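Local coordinates for protein FMN reductase (NADPH) (Bacillus subtilis, PDB 3N2S) that uses NADPH to reduce flavin mononucleotide, and also reduces nitroaromatic compounds, quinones and azo dyes, working as a homodimer, at residues T151-L156 against K242-N247; V78-L83 against V155-G160; P174-Q179 against H196-Y201. One frame throughout, in Å; residues are numbered along the deposited sequence.

Interaction 1: T151-L156 against K242-N247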
loop_
_atom_site.group_PDB
_atom_site.type_symbol
_atom_site.label_atom_id
_atom_site.label_comp_id
_atom_site.label_asym_id
_atom_site.label_seq_id
_atom_site.Cartn_x
_atom_site.Cartn_y
_atom_site.Cartn_z
ATOM N N THR A 151 -5.387 -5.441 -20.116
ATOM C CA THR A 151 -5.403 -6.227 -18.883
ATOM C C THR A 151 -6.602 -7.157 -18.892
ATOM O O THR A 151 -7.695 -6.740 -19.259
ATOM C CB THR A 151 -5.322 -5.354 -17.627
ATOM O OG1 THR A 151 -6.368 -4.385 -17.653
ATOM C CG2 THR A 151 -3.954 -4.707 -17.437
ATOM N N PRO A 152 -6.415 -8.427 -18.489
ATOM C CA PRO A 152 -7.543 -9.373 -18.507
ATOM C C PRO A 152 -8.451 -9.209 -17.290
ATOM O O PRO A 152 -8.241 -8.304 -16.463
ATOM C CB PRO A 152 -6.831 -10.729 -18.528
ATOM C CG PRO A 152 -5.556 -10.479 -17.705
ATOM C CD PRO A 152 -5.163 -9.055 -18.012
ATOM N N ASP A 153 -9.431 -10.118 -17.128
ATOM C CA ASP A 153 -10.302 -10.071 -15.955
ATOM C C ASP A 153 -9.461 -10.411 -14.729
ATOM O O ASP A 153 -8.409 -11.032 -14.879
ATOM C CB ASP A 153 -11.483 -11.037 -16.083
ATOM C CG ASP A 153 -12.775 -10.365 -15.700
ATOM O OD1 ASP A 153 -13.224 -10.554 -14.551
ATOM O OD2 ASP A 153 -13.304 -9.577 -16.527
ATOM N N HIS A 154 -9.880 -9.939 -13.537
ATOM C CA HIS A 154 -9.138 -10.143 -12.270
ATOM C C HIS A 154 -7.833 -9.347 -12.193
ATOM O O HIS A 154 -6.965 -9.648 -11.369
ATOM C CB HIS A 154 -8.934 -11.633 -11.924
ATOM C CG HIS A 154 -10.224 -12.380 -11.862
ATOM N ND1 HIS A 154 -11.147 -12.131 -10.866
ATOM C CD2 HIS A 154 -10.725 -13.295 -12.715
ATOM C CE1 HIS A 154 -12.174 -12.924 -11.130
ATOM N NE2 HIS A 154 -11.967 -13.637 -12.236
ATOM N N VAL A 155 -7.707 -8.334 -13.060
ATOM C CA VAL A 155 -6.558 -7.420 -13.072
ATOM C C VAL A 155 -7.136 -6.000 -13.008
ATOM O O VAL A 155 -7.985 -5.639 -13.829
ATOM C CB VAL A 155 -5.561 -7.628 -14.250
ATOM C CG1 VAL A 155 -4.451 -6.575 -14.226
ATOM C CG2 VAL A 155 -4.943 -9.017 -14.214
ATOM N N LEU A 156 -6.729 -5.227 -11.984
ATOM C CA LEU A 156 -7.227 -3.873 -11.822
ATOM C C LEU A 156 -6.077 -2.861 -11.752
ATOM O O LEU A 156 -5.382 -2.815 -10.729
ATOM C CB LEU A 156 -8.115 -3.766 -10.548
ATOM C CG LEU A 156 -8.896 -2.442 -10.362
ATOM C CD1 LEU A 156 -10.070 -2.336 -11.380
ATOM C CD2 LEU A 156 -9.467 -2.344 -8.961
ATOM N N LYS A 242 -16.264 -4.310 -9.616
ATOM C CA LYS A 242 -17.060 -5.554 -9.618
ATOM C C LYS A 242 -17.055 -6.207 -10.997
ATOM O O LYS A 242 -16.930 -7.428 -11.083
ATOM C CB LYS A 242 -18.503 -5.274 -9.155
ATOM C CG LYS A 242 -18.613 -4.883 -7.688
ATOM C CD LYS A 242 -20.027 -4.471 -7.326
ATOM C CE LYS A 242 -20.115 -3.840 -5.953
ATOM N NZ LYS A 242 -19.929 -4.822 -4.844
ATOM N N GLU A 243 -17.140 -5.386 -12.076
ATOM C CA GLU A 243 -17.090 -5.810 -13.477
ATOM C C GLU A 243 -15.753 -6.506 -13.768
ATOM O O GLU A 243 -15.705 -7.427 -14.583
ATOM C CB GLU A 243 -17.282 -4.583 -14.402
ATOM C CG GLU A 243 -17.417 -4.873 -15.890
ATOM C CD GLU A 243 -17.587 -3.639 -16.764
ATOM O OE1 GLU A 243 -18.221 -2.660 -16.306
ATOM O OE2 GLU A 243 -17.089 -3.653 -17.912
ATOM N N LYS A 244 -14.668 -6.078 -13.089
ATOM C CA LYS A 244 -13.343 -6.658 -13.267
ATOM C C LYS A 244 -13.075 -7.871 -12.384
ATOM O O LYS A 244 -12.002 -8.462 -12.470
ATOM C CB LYS A 244 -12.247 -5.578 -13.125
ATOM C CG LYS A 244 -12.251 -4.561 -14.268
ATOM C CD LYS A 244 -11.640 -5.093 -15.566
ATOM C CE LYS A 244 -12.624 -5.139 -16.696
ATOM N NZ LYS A 244 -11.966 -5.527 -17.970
ATOM N N GLY A 245 -14.049 -8.242 -11.566
ATOM C CA GLY A 245 -13.971 -9.409 -10.700
ATOM C C GLY A 245 -13.495 -9.149 -9.291
ATOM O O GLY A 245 -12.975 -10.059 -8.648
ATOM N N PHE A 246 -13.696 -7.925 -8.764
ATOM C CA PHE A 246 -13.265 -7.611 -7.405
ATOM C C PHE A 246 -14.377 -7.076 -6.545
ATOM O O PHE A 246 -15.288 -6.428 -7.050
ATOM C CB PHE A 246 -12.156 -6.523 -7.424
ATOM C CG PHE A 246 -10.850 -6.950 -8.039
ATOM C CD1 PHE A 246 -9.809 -7.413 -7.244
ATOM C CD2 PHE A 246 -10.644 -6.855 -9.416
ATOM C CE1 PHE A 246 -8.582 -7.788 -7.813
ATOM C CE2 PHE A 246 -9.423 -7.221 -9.977
ATOM C CZ PHE A 246 -8.403 -7.695 -9.170
ATOM N N ASN A 247 -14.237 -7.248 -5.227
ATOM C CA ASN A 247 -15.083 -6.621 -4.200
ATOM C C ASN A 247 -16.599 -6.882 -4.345
ATOM O O ASN A 247 -17.429 -6.027 -4.008
ATOM C CB ASN A 247 -14.782 -5.113 -4.244
ATOM C CG ASN A 247 -15.176 -4.349 -3.037
ATOM O OD1 ASN A 247 -15.001 -4.799 -1.917
ATOM N ND2 ASN A 247 -15.636 -3.133 -3.260
#
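Lys244 meets the type II turn of Pro152 to Val155 with backbone and side chain alike. Its carbonyl O takes the amide of His154 N at 2.8 Å, with the donor nearly along the C=O axis; this is the one hydrogen bond between the two segments. The lysine chain leaves with CG beside the backbone N (chi1 -68°) and bends twice more, running past Leu156 CD1 at 4.2 Å from CG. Its NZ stops 4.5 Å from Asp153 OD2, too far for a salt bridge, though the charges would probably attract. Phe246 brings its outer ring atoms against the turn: CZ lies 3.3 Å from His154 O, Val155 N sits at the ring edge, and Leu156 CB is 3.7 Å from CE2. The His154 imidazole turns an edge to Gly245, ND1 3.5 Å from the carbonyl O, while Asp153 OD1 lies above the centre of one face. Gly245 closes helix 237-243 in a Schellman motif with positive phi (94°), and a CB there would run into His154 ND1. Around this buried contact, His154 also packs on Tyr84 and Gln87 of helix 84-92, and Phe246 and Leu156 both rest on Phe107 of helix 104-127, so the tail after helix 237-243 is tied to the start of strand 155-164.

Interaction 2: V78-L83 against V155-G160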
loop_
_atom_site.group_PDB
_atom_site.type_symbol
_atom_site.label_atom_id
_atom_site.label_comp_id
_atom_site.label_asym_id
_atom_site.label_seq_id
_atom_site.Cartn_x
_atom_site.Cartn_y
_atom_site.Cartn_z
ATOM N N VAL A 78 2.854 0.904 -14.288
ATOM C CA VAL A 78 1.450 0.855 -13.866
ATOM C C VAL A 78 1.309 -0.311 -12.895
ATOM O O VAL A 78 1.564 -1.464 -13.274
ATOM C CB VAL A 78 0.391 0.827 -15.011
ATOM C CG1 VAL A 78 -1.032 0.729 -14.436
ATOM C CG2 VAL A 78 0.525 2.060 -15.905
ATOM N N PHE A 79 0.904 -0.008 -11.644
ATOM C CA PHE A 79 0.710 -1.034 -10.623
ATOM C C PHE A 79 -0.703 -1.529 -10.678
ATOM O O PHE A 79 -1.637 -0.722 -10.639
ATOM C CB PHE A 79 1.075 -0.520 -9.204
ATOM C CG PHE A 79 2.568 -0.508 -8.997
ATOM C CD1 PHE A 79 3.199 -1.538 -8.307
ATOM C CD2 PHE A 79 3.357 0.504 -9.546
ATOM C CE1 PHE A 79 4.590 -1.553 -8.157
ATOM C CE2 PHE A 79 4.745 0.502 -9.376
ATOM C CZ PHE A 79 5.353 -0.533 -8.687
ATOM N N CYS A 80 -0.862 -2.857 -10.750
ATOM C CA CYS A 80 -2.192 -3.488 -10.816
ATOM C C CYS A 80 -2.406 -4.447 -9.693
ATOM O O CYS A 80 -1.499 -5.221 -9.391
ATOM C CB CYS A 80 -2.385 -4.232 -12.139
ATOM S SG CYS A 80 -2.048 -3.263 -13.619
ATOM N N ALA A 81 -3.663 -4.522 -9.190
ATOM C CA ALA A 81 -4.097 -5.597 -8.304
ATOM C C ALA A 81 -4.220 -6.762 -9.291
ATOM O O ALA A 81 -4.719 -6.565 -10.409
ATOM C CB ALA A 81 -5.452 -5.262 -7.682
ATOM N N ASP A 82 -3.671 -7.935 -8.953
ATOM C CA ASP A 82 -3.687 -9.077 -9.873
ATOM C C ASP A 82 -4.076 -10.370 -9.175
ATOM O O ASP A 82 -3.300 -10.901 -8.387
ATOM C CB ASP A 82 -2.313 -9.237 -10.590
ATOM C CG ASP A 82 -2.235 -10.278 -11.710
ATOM O OD1 ASP A 82 -3.014 -11.248 -11.681
ATOM O OD2 ASP A 82 -1.320 -10.176 -12.553
ATOM N N LEU A 83 -5.246 -10.898 -9.531
ATOM C CA LEU A 83 -5.732 -12.205 -9.061
ATOM C C LEU A 83 -5.921 -13.150 -10.260
ATOM O O LEU A 83 -6.337 -14.309 -10.110
ATOM C CB LEU A 83 -6.991 -12.051 -8.212
ATOM C CG LEU A 83 -6.765 -11.343 -6.850
ATOM C CD1 LEU A 83 -8.052 -11.027 -6.152
ATOM C CD2 LEU A 83 -5.837 -12.147 -5.941
ATOM N N VAL A 155 -7.707 -8.334 -13.060
ATOM C CA VAL A 155 -6.558 -7.420 -13.072
ATOM C C VAL A 155 -7.136 -6.000 -13.008
ATOM O O VAL A 155 -7.985 -5.639 -13.829
ATOM C CB VAL A 155 -5.561 -7.628 -14.250
ATOM C CG1 VAL A 155 -4.451 -6.575 -14.226
ATOM C CG2 VAL A 155 -4.943 -9.017 -14.214
ATOM N N LEU A 156 -6.729 -5.227 -11.984
ATOM C CA LEU A 156 -7.227 -3.873 -11.822
ATOM C C LEU A 156 -6.077 -2.861 -11.752
ATOM O O LEU A 156 -5.382 -2.815 -10.729
ATOM C CB LEU A 156 -8.115 -3.766 -10.548
ATOM C CG LEU A 156 -8.896 -2.442 -10.362
ATOM C CD1 LEU A 156 -10.070 -2.336 -11.380
ATOM C CD2 LEU A 156 -9.467 -2.344 -8.961
ATOM N N PRO A 157 -5.898 -1.992 -12.774
ATOM C CA PRO A 157 -4.865 -0.933 -12.653
ATOM C C PRO A 157 -5.268 0.004 -11.496
ATOM O O PRO A 157 -6.437 0.325 -11.340
ATOM C CB PRO A 157 -4.909 -0.227 -14.017
ATOM C CG PRO A 157 -5.616 -1.227 -14.960
ATOM C CD PRO A 157 -6.635 -1.878 -14.054
ATOM N N LEU A 158 -4.315 0.332 -10.618
ATOM C CA LEU A 158 -4.584 1.138 -9.424
ATOM C C LEU A 158 -4.020 2.538 -9.563
ATOM O O LEU A 158 -4.683 3.511 -9.209
ATOM C CB LEU A 158 -3.964 0.458 -8.172
ATOM C CG LEU A 158 -4.305 -1.023 -7.945
ATOM C CD1 LEU A 158 -3.592 -1.553 -6.713
ATOM C CD2 LEU A 158 -5.828 -1.214 -7.785
ATOM N N PHE A 159 -2.761 2.629 -10.009
ATOM C CA PHE A 159 -2.060 3.913 -10.184
ATOM C C PHE A 159 -0.817 3.666 -11.009
ATOM O O PHE A 159 -0.312 2.541 -11.051
ATOM C CB PHE A 159 -1.643 4.536 -8.823
ATOM C CG PHE A 159 -0.956 3.554 -7.891
ATOM C CD1 PHE A 159 0.407 3.305 -8.000
ATOM C CD2 PHE A 159 -1.680 2.868 -6.913
ATOM C CE1 PHE A 159 1.020 2.370 -7.179
ATOM C CE2 PHE A 159 -1.056 1.932 -6.082
ATOM C CZ PHE A 159 0.287 1.686 -6.222
ATOM N N GLY A 160 -0.340 4.729 -11.635
ATOM C CA GLY A 160 0.935 4.713 -12.322
ATOM C C GLY A 160 2.000 5.234 -11.371
ATOM O O GLY A 160 1.694 5.779 -10.287
#
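The ring planes of Phe79 and Phe159 are tilted by only 23°, yet the rings are displaced so that little of either lies over the other, their centroids 5.6 Å apart. The closest touch is Phe159 CE1 on Phe79 CB, 3.5 Å, which reaches the base of the neighbouring side chain. Phe159 gets there through a first torsion that sets CG between the backbone N and the carbonyl carbon (chi1 48°). Its ring also meets that of Tyr134, a residue of the flavin pocket, and comes within about 4 Å of the bound FMN.

The two strands are antiparallel neighbours held by four backbone bonds. Phe79 N gives to Phe159 O at 2.9 Å, and Leu158 N gives to Phe79 O. Both Leu158 and Phe159 thus face Phe79, a classic beta bulge that shifts the register by one residue. Beyond it Ala81 and Leu156 form a hydrogen-bonded pair, bonding N to O in both directions, and Cys80 stands opposite Pro157, a non-hydrogen-bonded position where the missing N-H of proline costs this pairing nothing. Val78 CG1 is 4.0 Å from Pro157 CB, and Cys80 CB rests 3.8 Å from Val155 CG1. Ala81, on the face of the phenylalanines, receives Leu158 CD2 at 4.1 Å from its CB.

Asp82 lies side by side with Val155, its OD1 3.9 Å from CG2. This buried acid is satisfied from outside the pair: OD2 by Ser47 and by Tyr187 of the second subunit, OD1 by the amide of Arg85. The side chains joining the strands are thus essentially apolar, polarity being confined to the backbone ladder, while the single carboxylate is spent on strand 46-51, the turn into helix 84-92 and the dimer.

Interaction 3: P174-Q179 against H196-Y201. With FMN (flavin mononucleotide), chain E.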
loop_
_atom_site.group_PDB
_atom_site.type_symbol
_atom_site.label_atom_id
_atom_site.label_comp_id
_atom_site.label_asym_id
_atom_site.label_seq_id
_atom_site.Cartn_x
_atom_site.Cartn_y
_atom_site.Cartn_z
ATOM N N PRO A 174 4.607 19.856 4.026
ATOM C CA PRO A 174 4.456 19.439 5.434
ATOM C C PRO A 174 3.352 18.402 5.624
ATOM O O PRO A 174 2.317 18.442 4.955
ATOM C CB PRO A 174 4.107 20.745 6.163
ATOM C CG PRO A 174 4.591 21.837 5.256
ATOM C CD PRO A 174 4.334 21.294 3.862
ATOM N N ARG A 175 3.599 17.472 6.531
ATOM C CA ARG A 175 2.663 16.416 6.866
ATOM C C ARG A 175 1.910 16.797 8.132
ATOM O O ARG A 175 2.374 17.659 8.885
ATOM C CB ARG A 175 3.429 15.094 7.087
ATOM C CG ARG A 175 4.037 14.525 5.788
ATOM C CD ARG A 175 2.964 14.201 4.735
ATOM N NE ARG A 175 3.497 13.412 3.620
ATOM C CZ ARG A 175 3.888 13.921 2.459
ATOM N NH1 ARG A 175 3.866 15.230 2.260
ATOM N NH2 ARG A 175 4.308 13.123 1.485
ATOM N N LEU A 176 0.764 16.138 8.368
ATOM C CA LEU A 176 -0.039 16.343 9.579
ATOM C C LEU A 176 0.826 16.255 10.830
ATOM O O LEU A 176 1.776 15.458 10.868
ATOM C CB LEU A 176 -1.115 15.242 9.690
ATOM C CG LEU A 176 -2.395 15.428 8.834
ATOM C CD1 LEU A 176 -3.071 14.070 8.598
ATOM C CD2 LEU A 176 -3.393 16.383 9.519
ATOM N N PRO A 177 0.498 17.009 11.901
ATOM C CA PRO A 177 1.258 16.851 13.154
ATOM C C PRO A 177 1.188 15.396 13.589
ATOM O O PRO A 177 0.181 14.728 13.341
ATOM C CB PRO A 177 0.488 17.748 14.137
ATOM C CG PRO A 177 -0.093 18.819 13.247
ATOM C CD PRO A 177 -0.563 18.027 12.048
ATOM N N LYS A 178 2.266 14.890 14.190
ATOM C CA LYS A 178 2.363 13.515 14.682
ATOM C C LYS A 178 1.109 13.069 15.460
ATOM O O LYS A 178 0.553 12.013 15.168
ATOM C CB LYS A 178 3.635 13.363 15.545
ATOM C CG LYS A 178 3.822 11.987 16.201
ATOM C CD LYS A 178 4.919 12.046 17.260
ATOM C CE LYS A 178 5.170 10.714 17.922
ATOM N NZ LYS A 178 6.227 10.825 18.958
ATOM N N GLN A 179 0.663 13.889 16.426
ATOM C CA GLN A 179 -0.488 13.587 17.265
ATOM C C GLN A 179 -1.859 13.484 16.527
ATOM O O GLN A 179 -2.810 12.922 17.081
ATOM C CB GLN A 179 -0.487 14.463 18.535
ATOM C CG GLN A 179 -0.828 15.943 18.324
ATOM C CD GLN A 179 0.243 16.921 17.862
ATOM O OE1 GLN A 179 -0.019 18.134 17.783
ATOM N NE2 GLN A 179 1.458 16.460 17.556
ATOM N N HIS A 196 -7.353 21.643 17.891
ATOM C CA HIS A 196 -6.034 22.238 18.126
ATOM C C HIS A 196 -5.038 21.768 17.057
ATOM O O HIS A 196 -4.290 22.582 16.521
ATOM C CB HIS A 196 -5.519 21.852 19.527
ATOM C CG HIS A 196 -4.206 22.468 19.884
ATOM N ND1 HIS A 196 -3.026 21.734 19.852
ATOM C CD2 HIS A 196 -3.921 23.732 20.266
ATOM C CE1 HIS A 196 -2.072 22.575 20.213
ATOM N NE2 HIS A 196 -2.564 23.791 20.470
ATOM N N THR A 197 -5.014 20.454 16.766
ATOM C CA THR A 197 -4.080 19.906 15.776
ATOM C C THR A 197 -4.441 20.356 14.369
ATOM O O THR A 197 -3.550 20.706 13.610
ATOM C CB THR A 197 -3.968 18.368 15.896
ATOM O OG1 THR A 197 -5.249 17.802 15.707
ATOM C CG2 THR A 197 -3.416 17.922 17.222
HETATM N N MSE A 198 -5.741 20.337 14.022
HETATM C CA MSE A 198 -6.227 20.748 12.701
HETATM C C MSE A 198 -6.051 22.247 12.459
HETATM O O MSE A 198 -5.716 22.627 11.345
HETATM C CB MSE A 198 -7.662 20.283 12.449
HETATM C CG MSE A 198 -7.799 18.740 12.445
HETATM SE SE MSE A 198 -6.546 17.812 11.218
HETATM C CE MSE A 198 -6.870 19.014 9.683
ATOM N N ASN A 199 -6.235 23.085 13.500
ATOM C CA ASN A 199 -6.014 24.533 13.404
ATOM C C ASN A 199 -4.547 24.809 13.155
ATOM O O ASN A 199 -4.221 25.638 12.307
ATOM C CB ASN A 199 -6.458 25.264 14.698
ATOM C CG ASN A 199 -7.932 25.553 14.816
ATOM O OD1 ASN A 199 -8.768 25.120 14.019
ATOM N ND2 ASN A 199 -8.280 26.297 15.842
ATOM N N THR A 200 -3.660 24.127 13.907
ATOM C CA THR A 200 -2.207 24.274 13.775
ATOM C C THR A 200 -1.790 23.868 12.350
ATOM O O THR A 200 -1.038 24.594 11.712
ATOM C CB THR A 200 -1.484 23.412 14.832
ATOM O OG1 THR A 200 -1.902 23.846 16.124
ATOM C CG2 THR A 200 0.034 23.506 14.736
ATOM N N TYR A 201 -2.269 22.709 11.879
ATOM C CA TYR A 201 -1.948 22.228 10.532
ATOM C C TYR A 201 -2.451 23.156 9.453
ATOM O O TYR A 201 -1.697 23.455 8.537
ATOM C CB TYR A 201 -2.456 20.800 10.306
ATOM C CG TYR A 201 -1.893 20.163 9.053
ATOM C CD1 TYR A 201 -0.522 20.171 8.796
ATOM C CD2 TYR A 201 -2.717 19.490 8.164
ATOM C CE1 TYR A 201 0.004 19.539 7.666
ATOM C CE2 TYR A 201 -2.200 18.828 7.048
ATOM C CZ TYR A 201 -0.843 18.859 6.799
ATOM O OH TYR A 201 -0.356 18.231 5.678
HETATM N N1 FMN E . 0.232 13.576 -8.055
HETATM C C2 FMN E . -0.082 14.001 -9.308
HETATM O O2 FMN E . 0.459 15.015 -9.788
HETATM N N3 FMN E . -0.993 13.331 -10.061
HETATM C C4 FMN E . -1.663 12.183 -9.714
HETATM O O4 FMN E . -2.475 11.611 -10.453
HETATM C C4A FMN E . -1.341 11.658 -8.368
HETATM N N5 FMN E . -1.873 10.534 -7.957
HETATM C C5A FMN E . -1.405 10.006 -6.734
HETATM C C6 FMN E . -1.894 8.731 -6.345
HETATM C C7 FMN E . -1.402 8.099 -5.213
HETATM C C7M FMN E . -1.870 6.688 -4.888
HETATM C C8 FMN E . -0.469 8.795 -4.348
HETATM C C8M FMN E . 0.032 8.184 -3.087
HETATM C C9 FMN E . 0.013 10.089 -4.708
HETATM C C9A FMN E . -0.451 10.726 -5.881
HETATM N N10 FMN E . 0.055 11.965 -6.354
HETATM C C10 FMN E . -0.299 12.463 -7.569
HETATM C "C1'" FMN E . 1.047 12.698 -5.536
HETATM C "C2'" FMN E . 0.336 13.380 -4.359
HETATM O "O2'" FMN E . -0.304 14.476 -4.864
HETATM C "C3'" FMN E . 1.423 13.838 -3.390
HETATM O "O3'" FMN E . 2.085 12.634 -2.896
HETATM C "C4'" FMN E . 0.846 14.736 -2.207
HETATM O "O4'" FMN E . 0.550 16.032 -2.765
HETATM C "C5'" FMN E . 1.960 14.966 -1.149
HETATM O "O5'" FMN E . 3.065 15.627 -1.833
HETATM P P FMN E . 4.574 15.051 -1.764
HETATM O O1P FMN E . 5.039 15.034 -0.330
HETATM O O2P FMN E . 5.243 16.021 -2.713
HETATM O O3P FMN E . 4.475 13.679 -2.452
#
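An extended run, Pro174 to Pro177, lies against the N-terminal half of helix 191-213, with Leu176 CA 6.3 Å from Tyr201 CA. In this alpha-beta-alpha nitroreductase fold the pairing sets a flavin-binding segment on a long helix. Tyr201 carries the contact: its CG points anti to the backbone N (chi1 -168°), which lays the ring against the segment. The hydroxyl donates to Pro174 O at 2.8 Å, reaching it from 33° out of the carbonyl plane; the same oxygen also bonds Tyr42 OH of the second subunit. Over one face of the ring sits Leu176 CA, 3.8 Å from the centroid and 15° off the normal, a CH-pi contact. The leucine side chain crosses the tyrosine at about a right angle, CD2 3.5 Å from Tyr201 CD2, and touches the selenium of Met198, a selenomethionine. Pro177 CD rests 3.8 Å from Tyr201 CB. Further along, Gln179 and Thr197 run antiparallel alongside each other, Gln179 CG 3.4 Å from Thr197 CG2. Replacing Tyr201 by an alanine would probably leave Pro174 O without one of its two donors and open a gap beside Leu176, letting the segment that carries Arg175 shift. The CB of Arg175 points away from the helix, and its NE and NH2 bond the carbonyls of Gln35 and Ala37 of the second subunit. Its guanidinium meets the flavin phosphate edge-on, NH1 at 2.8 Å and NH2 at 2.7 Å both gripping the single oxygen O1P of FMN.

How the interactions relate
Interactions 1 and 2 adjoin, their centres 10 Å apart: they share Val155 and Leu156 at the start of strand 155-164, one joining it to the chain's C-terminal tail and the other to strand 75-82 of the same antiparallel sheet. They also touch directly, His154 O lying 2.8 Å from Leu83 N. Interaction 3 stands apart, about 38 Å from interaction 1 and 32 Å from interaction 2 between centres. Along the chain it follows interaction 2 and is nested inside the long loop that interaction 1 closes. All three touch the second subunit, and interactions 2 and 3 approach the flavin from its ring and its phosphate, consistent with a fold in which sheet, cofactor site and dimer interface depend on one another.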